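Local coordinates for LPP20 lipofamily protein (Helicobacter pylori R046Wa, PDB 4KZS) that is of unknown function but is a secreted protein with a three-helix bundle and may be linked to the Tol-Pal system of the outer membrane, at residues S137-G141 / I170-F176; K177-I182 / V203-E209. One frame throughout, in Å; residues are numbered along the deposited sequence.

Contact 1: residues S137-G141 / I170-F176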
loop_
_atom_site.group_PDB
_atom_site.type_symbol
_atom_site.label_atom_id
_atom_site.label_comp_id
_atom_site.label_asym_id
_atom_site.label_seq_id
_atom_site.Cartn_x
_atom_site.Cartn_y
_atom_site.Cartn_z
ATOM N N SER A 137 7.670 -4.245 -3.567
ATOM C CA SER A 137 7.120 -3.384 -4.597
ATOM C C SER A 137 5.726 -2.874 -4.167
ATOM O O SER A 137 5.466 -1.676 -4.160
ATOM C CB SER A 137 7.052 -4.206 -5.879
ATOM O OG SER A 137 6.374 -3.544 -6.913
ATOM N N LYS A 138 4.830 -3.789 -3.802
ATOM C CA LYS A 138 3.531 -3.435 -3.238
ATOM C C LYS A 138 3.693 -2.373 -2.143
ATOM O O LYS A 138 2.915 -1.437 -2.052
ATOM C CB LYS A 138 2.873 -4.670 -2.641
ATOM C CG LYS A 138 1.512 -4.408 -1.990
ATOM C CD LYS A 138 0.484 -3.918 -3.011
ATOM C CE LYS A 138 -0.946 -3.879 -2.485
ATOM N NZ LYS A 138 -1.843 -4.106 -3.663
ATOM N N SER A 139 4.718 -2.522 -1.318
ATOM C CA SER A 139 4.920 -1.578 -0.255
ATOM C C SER A 139 5.259 -0.242 -0.863
ATOM O O SER A 139 4.599 0.736 -0.542
ATOM C CB SER A 139 5.942 -2.077 0.791
ATOM O OG SER A 139 5.393 -3.160 1.573
ATOM N N MET A 140 6.224 -0.186 -1.783
ATOM C CA MET A 140 6.523 1.111 -2.416
ATOM C C MET A 140 5.280 1.738 -3.036
ATOM O O MET A 140 5.063 2.985 -2.944
ATOM C CB MET A 140 7.592 1.003 -3.463
ATOM C CG MET A 140 8.890 0.499 -2.890
ATOM S SD MET A 140 10.253 0.343 -4.075
ATOM C CE MET A 140 10.446 2.012 -4.640
ATOM N N GLY A 141 4.460 0.895 -3.663
ATOM C CA GLY A 141 3.208 1.385 -4.259
ATOM C C GLY A 141 2.312 2.038 -3.216
ATOM O O GLY A 141 1.831 3.175 -3.392
ATOM N N ILE A 170 12.040 6.225 -9.568
ATOM C CA ILE A 170 12.623 5.001 -8.997
ATOM C C ILE A 170 11.638 3.837 -8.908
ATOM O O ILE A 170 12.038 2.679 -8.927
ATOM C CB ILE A 170 13.158 5.312 -7.609
ATOM C CG1 ILE A 170 14.308 6.300 -7.730
ATOM C CG2 ILE A 170 13.559 4.043 -6.875
ATOM C CD1 ILE A 170 14.567 7.030 -6.429
ATOM N N TYR A 171 10.352 4.159 -8.784
ATOM C CA TYR A 171 9.269 3.164 -8.645
ATOM C C TYR A 171 8.890 2.563 -10.005
ATOM O O TYR A 171 8.868 1.354 -10.166
ATOM C CB TYR A 171 8.028 3.813 -8.006
ATOM C CG TYR A 171 6.804 2.924 -7.938
ATOM C CD1 TYR A 171 5.620 3.267 -8.577
ATOM C CD2 TYR A 171 6.832 1.750 -7.230
ATOM C CE1 TYR A 171 4.487 2.457 -8.492
ATOM C CE2 TYR A 171 5.717 0.947 -7.111
ATOM C CZ TYR A 171 4.540 1.299 -7.761
ATOM O OH TYR A 171 3.428 0.463 -7.649
ATOM N N TYR A 172 8.598 3.417 -10.979
ATOM C CA TYR A 172 8.292 2.946 -12.323
ATOM C C TYR A 172 9.460 2.253 -12.980
ATOM O O TYR A 172 9.249 1.299 -13.740
ATOM C CB TYR A 172 7.671 4.030 -13.201
ATOM C CG TYR A 172 6.258 4.294 -12.778
ATOM C CD1 TYR A 172 5.824 5.564 -12.500
ATOM C CD2 TYR A 172 5.358 3.242 -12.586
ATOM C CE1 TYR A 172 4.511 5.824 -12.080
ATOM C CE2 TYR A 172 4.047 3.475 -12.157
ATOM C CZ TYR A 172 3.637 4.771 -11.903
ATOM O OH TYR A 172 2.377 5.032 -11.460
ATOM N N GLN A 173 10.683 2.627 -12.617
ATOM C CA GLN A 173 11.807 1.973 -13.257
ATOM C C GLN A 173 12.383 0.759 -12.579
ATOM O O GLN A 173 13.274 0.143 -13.118
ATOM C CB GLN A 173 12.899 2.946 -13.671
ATOM C CG GLN A 173 13.645 3.570 -12.536
ATOM C CD GLN A 173 14.922 4.209 -13.018
ATOM O OE1 GLN A 173 15.950 3.553 -13.116
ATOM N NE2 GLN A 173 14.858 5.491 -13.341
ATOM N N ASN A 174 11.863 0.380 -11.431
ATOM C CA ASN A 174 12.422 -0.773 -10.735
ATOM C C ASN A 174 11.339 -1.568 -10.086
ATOM O O ASN A 174 11.497 -2.773 -9.873
ATOM C CB ASN A 174 13.403 -0.337 -9.636
ATOM C CG ASN A 174 14.611 0.390 -10.185
ATOM O OD1 ASN A 174 15.393 -0.182 -10.947
ATOM N ND2 ASN A 174 14.770 1.656 -9.811
ATOM N N ALA A 175 10.246 -0.904 -9.731
ATOM C CA ALA A 175 9.325 -1.516 -8.787
ATOM C C ALA A 175 7.949 -1.784 -9.336
ATOM O O ALA A 175 7.353 -2.761 -8.937
ATOM C CB ALA A 175 9.228 -0.692 -7.512
ATOM N N PHE A 176 7.422 -0.942 -10.224
ATOM C CA PHE A 176 6.111 -1.247 -10.818
ATOM C C PHE A 176 6.270 -2.465 -11.698
ATOM O O PHE A 176 6.947 -2.445 -12.713
ATOM C CB PHE A 176 5.515 -0.085 -11.577
ATOM C CG PHE A 176 4.093 -0.306 -11.983
ATOM C CD1 PHE A 176 3.089 -0.345 -11.036
ATOM C CD2 PHE A 176 3.744 -0.438 -13.340
ATOM C CE1 PHE A 176 1.754 -0.540 -11.410
ATOM C CE2 PHE A 176 2.417 -0.628 -13.729
ATOM C CZ PHE A 176 1.408 -0.689 -12.760
#
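With chi1 at 174°, the phenol of Tyr-171 stands opposite its own backbone nitrogen and reaches across to the first turns of helix 135-157, while Met-140, whose CG lies opposite its carbonyl carbon, extends its thioether back toward Ala-175. The Tyr-171 ring thus packs between its own helix end and the turn 137-141 of helix 135-157. One edge of the ring, at CE2, approaches the carbonyl of Ser-137 close to the ring plane; that oxygen already accepts the helical bond from Gly-141 N. Met-140 CB comes obliquely to the ring, 3.9 Å from Tyr-171 CD2. Further out the ring leans against the bare backbone of Gly-141, with Tyr-171 OH 3.5 Å from Gly-141 CA. The extended chi2 of Met-140 (-180°) brings SD to 3.7 Å from Ala-175 CB, and the bend at chi3 (61°) then swings CE toward Ile-170 CG2. Ser-137 OG is directed at Ala-175 O, but the modelled hydrogen bond is too short to be reliable in detail. In the chain turning away from helix 165-172, Tyr-171 O accepts from both Ala-175 N and Phe-176 N, each at 2.7 Å. Leu-124, from a loop, also packs on Met-140. Apolar packing of one helix against the end of the next and the turn that leaves it is consistent with the three-helix bundle of this protein.

Contact 2: residues K177-I182 / V203-E209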
loop_
_atom_site.group_PDB
_atom_site.type_symbol
_atom_site.label_atom_id
_atom_site.label_comp_id
_atom_site.label_asym_id
_atom_site.label_seq_id
_atom_site.Cartn_x
_atom_site.Cartn_y
_atom_site.Cartn_z
ATOM N N LYS A 177 5.657 -3.533 -11.221
ATOM C CA LYS A 177 5.842 -4.905 -11.695
ATOM C C LYS A 177 6.631 -5.831 -10.734
ATOM O O LYS A 177 6.054 -6.464 -9.842
ATOM C CB LYS A 177 6.233 -4.952 -13.158
ATOM C CG LYS A 177 4.974 -4.534 -13.938
ATOM C CD LYS A 177 3.697 -5.184 -13.362
ATOM C CE LYS A 177 2.521 -4.238 -13.423
ATOM N NZ LYS A 177 1.198 -4.855 -13.055
ATOM N N PRO A 178 7.939 -5.916 -10.892
ATOM C CA PRO A 178 8.742 -5.325 -11.910
ATOM C C PRO A 178 9.399 -6.445 -12.714
ATOM O O PRO A 178 8.788 -7.508 -12.945
ATOM C CB PRO A 178 9.800 -4.637 -11.077
ATOM C CG PRO A 178 10.031 -5.616 -9.946
ATOM C CD PRO A 178 8.760 -6.391 -9.761
ATOM N N LYS A 179 10.657 -6.212 -13.081
ATOM C CA LYS A 179 11.402 -7.141 -13.893
ATOM C C LYS A 179 12.014 -8.194 -12.986
ATOM O O LYS A 179 12.789 -7.865 -12.086
ATOM C CB LYS A 179 12.490 -6.385 -14.669
ATOM C CG LYS A 179 12.033 -5.568 -15.903
ATOM C CD LYS A 179 12.797 -4.252 -15.966
ATOM C CE LYS A 179 12.575 -3.476 -17.240
ATOM N NZ LYS A 179 13.584 -3.889 -18.241
ATOM N N VAL A 180 11.614 -9.445 -13.183
ATOM C CA VAL A 180 12.343 -10.569 -12.627
ATOM C C VAL A 180 12.516 -11.690 -13.644
ATOM O O VAL A 180 11.562 -12.049 -14.350
ATOM C CB VAL A 180 11.683 -11.087 -11.354
ATOM C CG1 VAL A 180 11.402 -9.907 -10.443
ATOM C CG2 VAL A 180 10.404 -11.877 -11.643
ATOM N N GLN A 181 13.739 -12.221 -13.720
ATOM C CA GLN A 181 14.069 -13.375 -14.577
ATOM C C GLN A 181 13.245 -14.605 -14.226
ATOM O O GLN A 181 13.050 -14.899 -13.061
ATOM C CB GLN A 181 15.556 -13.707 -14.476
ATOM C CG GLN A 181 16.073 -14.669 -15.534
ATOM C CD GLN A 181 17.574 -14.551 -15.710
ATOM O OE1 GLN A 181 18.332 -14.623 -14.737
ATOM N NE2 GLN A 181 18.014 -14.369 -16.953
ATOM N N ILE A 182 12.754 -15.309 -15.237
ATOM C CA ILE A 182 11.937 -16.487 -15.008
ATOM C C ILE A 182 12.532 -17.680 -15.752
ATOM O O ILE A 182 12.450 -17.769 -16.975
ATOM C CB ILE A 182 10.465 -16.254 -15.398
ATOM C CG1 ILE A 182 9.834 -15.208 -14.475
ATOM C CG2 ILE A 182 9.678 -17.558 -15.354
ATOM C CD1 ILE A 182 8.379 -14.896 -14.784
ATOM N N VAL A 203 1.623 -9.579 -12.643
ATOM C CA VAL A 203 2.237 -9.212 -11.397
ATOM C C VAL A 203 3.722 -8.985 -11.641
ATOM O O VAL A 203 4.371 -8.306 -10.881
ATOM C CB VAL A 203 2.045 -10.371 -10.393
ATOM C CG1 VAL A 203 3.250 -10.566 -9.462
ATOM C CG2 VAL A 203 0.725 -10.223 -9.647
ATOM N N LEU A 204 4.258 -9.547 -12.716
ATOM C CA LEU A 204 5.715 -9.505 -12.959
ATOM C C LEU A 204 6.057 -9.123 -14.413
ATOM O O LEU A 204 5.201 -9.201 -15.272
ATOM C CB LEU A 204 6.277 -10.905 -12.692
ATOM C CG LEU A 204 7.461 -10.921 -11.775
ATOM C CD1 LEU A 204 7.481 -9.539 -11.124
ATOM C CD2 LEU A 204 7.242 -12.076 -10.790
ATOM N N THR A 205 7.304 -8.781 -14.682
ATOM C CA THR A 205 7.751 -8.517 -16.026
ATOM C C THR A 205 8.928 -9.426 -16.364
ATOM O O THR A 205 10.112 -9.059 -16.113
ATOM C CB THR A 205 8.183 -7.051 -16.176
ATOM O OG1 THR A 205 7.020 -6.221 -16.142
ATOM C CG2 THR A 205 8.843 -6.834 -17.479
ATOM N N PRO A 206 8.634 -10.583 -16.997
ATOM C CA PRO A 206 9.719 -11.562 -17.230
ATOM C C PRO A 206 10.914 -10.899 -17.847
ATOM O O PRO A 206 10.794 -10.217 -18.855
ATOM C CB PRO A 206 9.082 -12.567 -18.161
ATOM C CG PRO A 206 7.622 -12.501 -17.796
ATOM C CD PRO A 206 7.364 -11.026 -17.608
ATOM N N SER A 207 12.066 -11.005 -17.208
ATOM C CA SER A 207 13.232 -10.333 -17.780
ATOM C C SER A 207 14.384 -11.278 -17.902
ATOM O O SER A 207 14.291 -12.416 -17.440
ATOM C CB SER A 207 13.634 -9.096 -17.008
ATOM O OG SER A 207 14.596 -8.381 -17.755
ATOM N N ASP A 208 15.436 -10.820 -18.585
ATOM C CA ASP A 208 16.583 -11.659 -18.942
ATOM C C ASP A 208 17.853 -10.952 -18.518
ATOM O O ASP A 208 18.897 -11.583 -18.363
ATOM C CB ASP A 208 16.615 -11.980 -20.449
ATOM C CG ASP A 208 15.857 -13.275 -20.813
ATOM O OD1 ASP A 208 15.355 -13.358 -21.951
ATOM O OD2 ASP A 208 15.755 -14.202 -19.976
ATOM N N GLU A 209 17.761 -9.638 -18.318
ATOM C CA GLU A 209 18.823 -8.888 -17.650
ATOM C C GLU A 209 19.096 -9.537 -16.295
ATOM O O GLU A 209 18.195 -10.102 -15.678
ATOM C CB GLU A 209 18.406 -7.437 -17.439
ATOM C CG GLU A 209 17.597 -6.841 -18.583
ATOM C CD GLU A 209 17.068 -5.451 -18.271
ATOM O OE1 GLU A 209 16.168 -4.974 -18.987
ATOM O OE2 GLU A 209 17.551 -4.822 -17.312
#
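Lys-179 and Glu-209 form a salt bridge across the contact, NZ to OE1 at 2.9 Å, and beside it backbone hydrogen bonds join the two parallel strands of a beta-alpha-beta unit, 179-182 and 205-207, whose connection runs through helix 190-200. The bonding alternates in donor and acceptor as in a parallel pair, but the bonds are long or bent, and the short segment axes cross at -59°, so the pairing is weak and not a regular ladder. Thr-205 N donates to Pro-178 O at 2.6 Å, and Ser-207 N donates to Val-180 O at 3.1 Å. Between them Val-180 N gives only a weak bond to Thr-205 O. CA-H...O contacts supplement these bonds, Gln-181 CA, for example, approaching Ser-207 O. The reach of Lys-179 depends on bends at chi2 and chi4, which raise its amine toward the extended glutamate; lower down, Lys-179 CG runs alongside Thr-205 CG2, 3.8 Å away, the two side chains pointing the same way. At the start of the pair Lys-177 crosses Thr-205 at about a right angle, its CB 3.3 Å from Thr-205 OG1. Deeper in, the Pro-178 ring lies beside Leu-204, with CD 3.7 Å from CD1, and both Val-180 and Leu-204 also touch Ile-215 of the third strand, 214-215. Helix 190-200 packs on this flank through Tyr-200 against Ile-182 and Ile-197 against Pro-206. Ile-182, extended at chi2 (180°), lays CD1 3.9 Å from Pro-206 CG.

Overall arrangement
The contacts come in series: contact 1 closes at Phe-176 and contact 2 opens at Lys-177, so the turn leaving helix 165-172 leads directly into strand 179-182. Their centres are about 13 Å apart, and they meet loosely where Ser-137 OG comes 4.1 Å from Lys-177 O. Contact 1 joins helices 135-157 and 165-172, its centre about 11 Å from the centre of the chain; contact 2, its centre about 21 Å from that point, belongs to the three-stranded parallel sheet of the C-terminal domain. Val-132, in a loop, touches side chains of both. Together they mark the passage from the helical middle region to this last domain, probably related by sequence to the N-terminal domain of TolB.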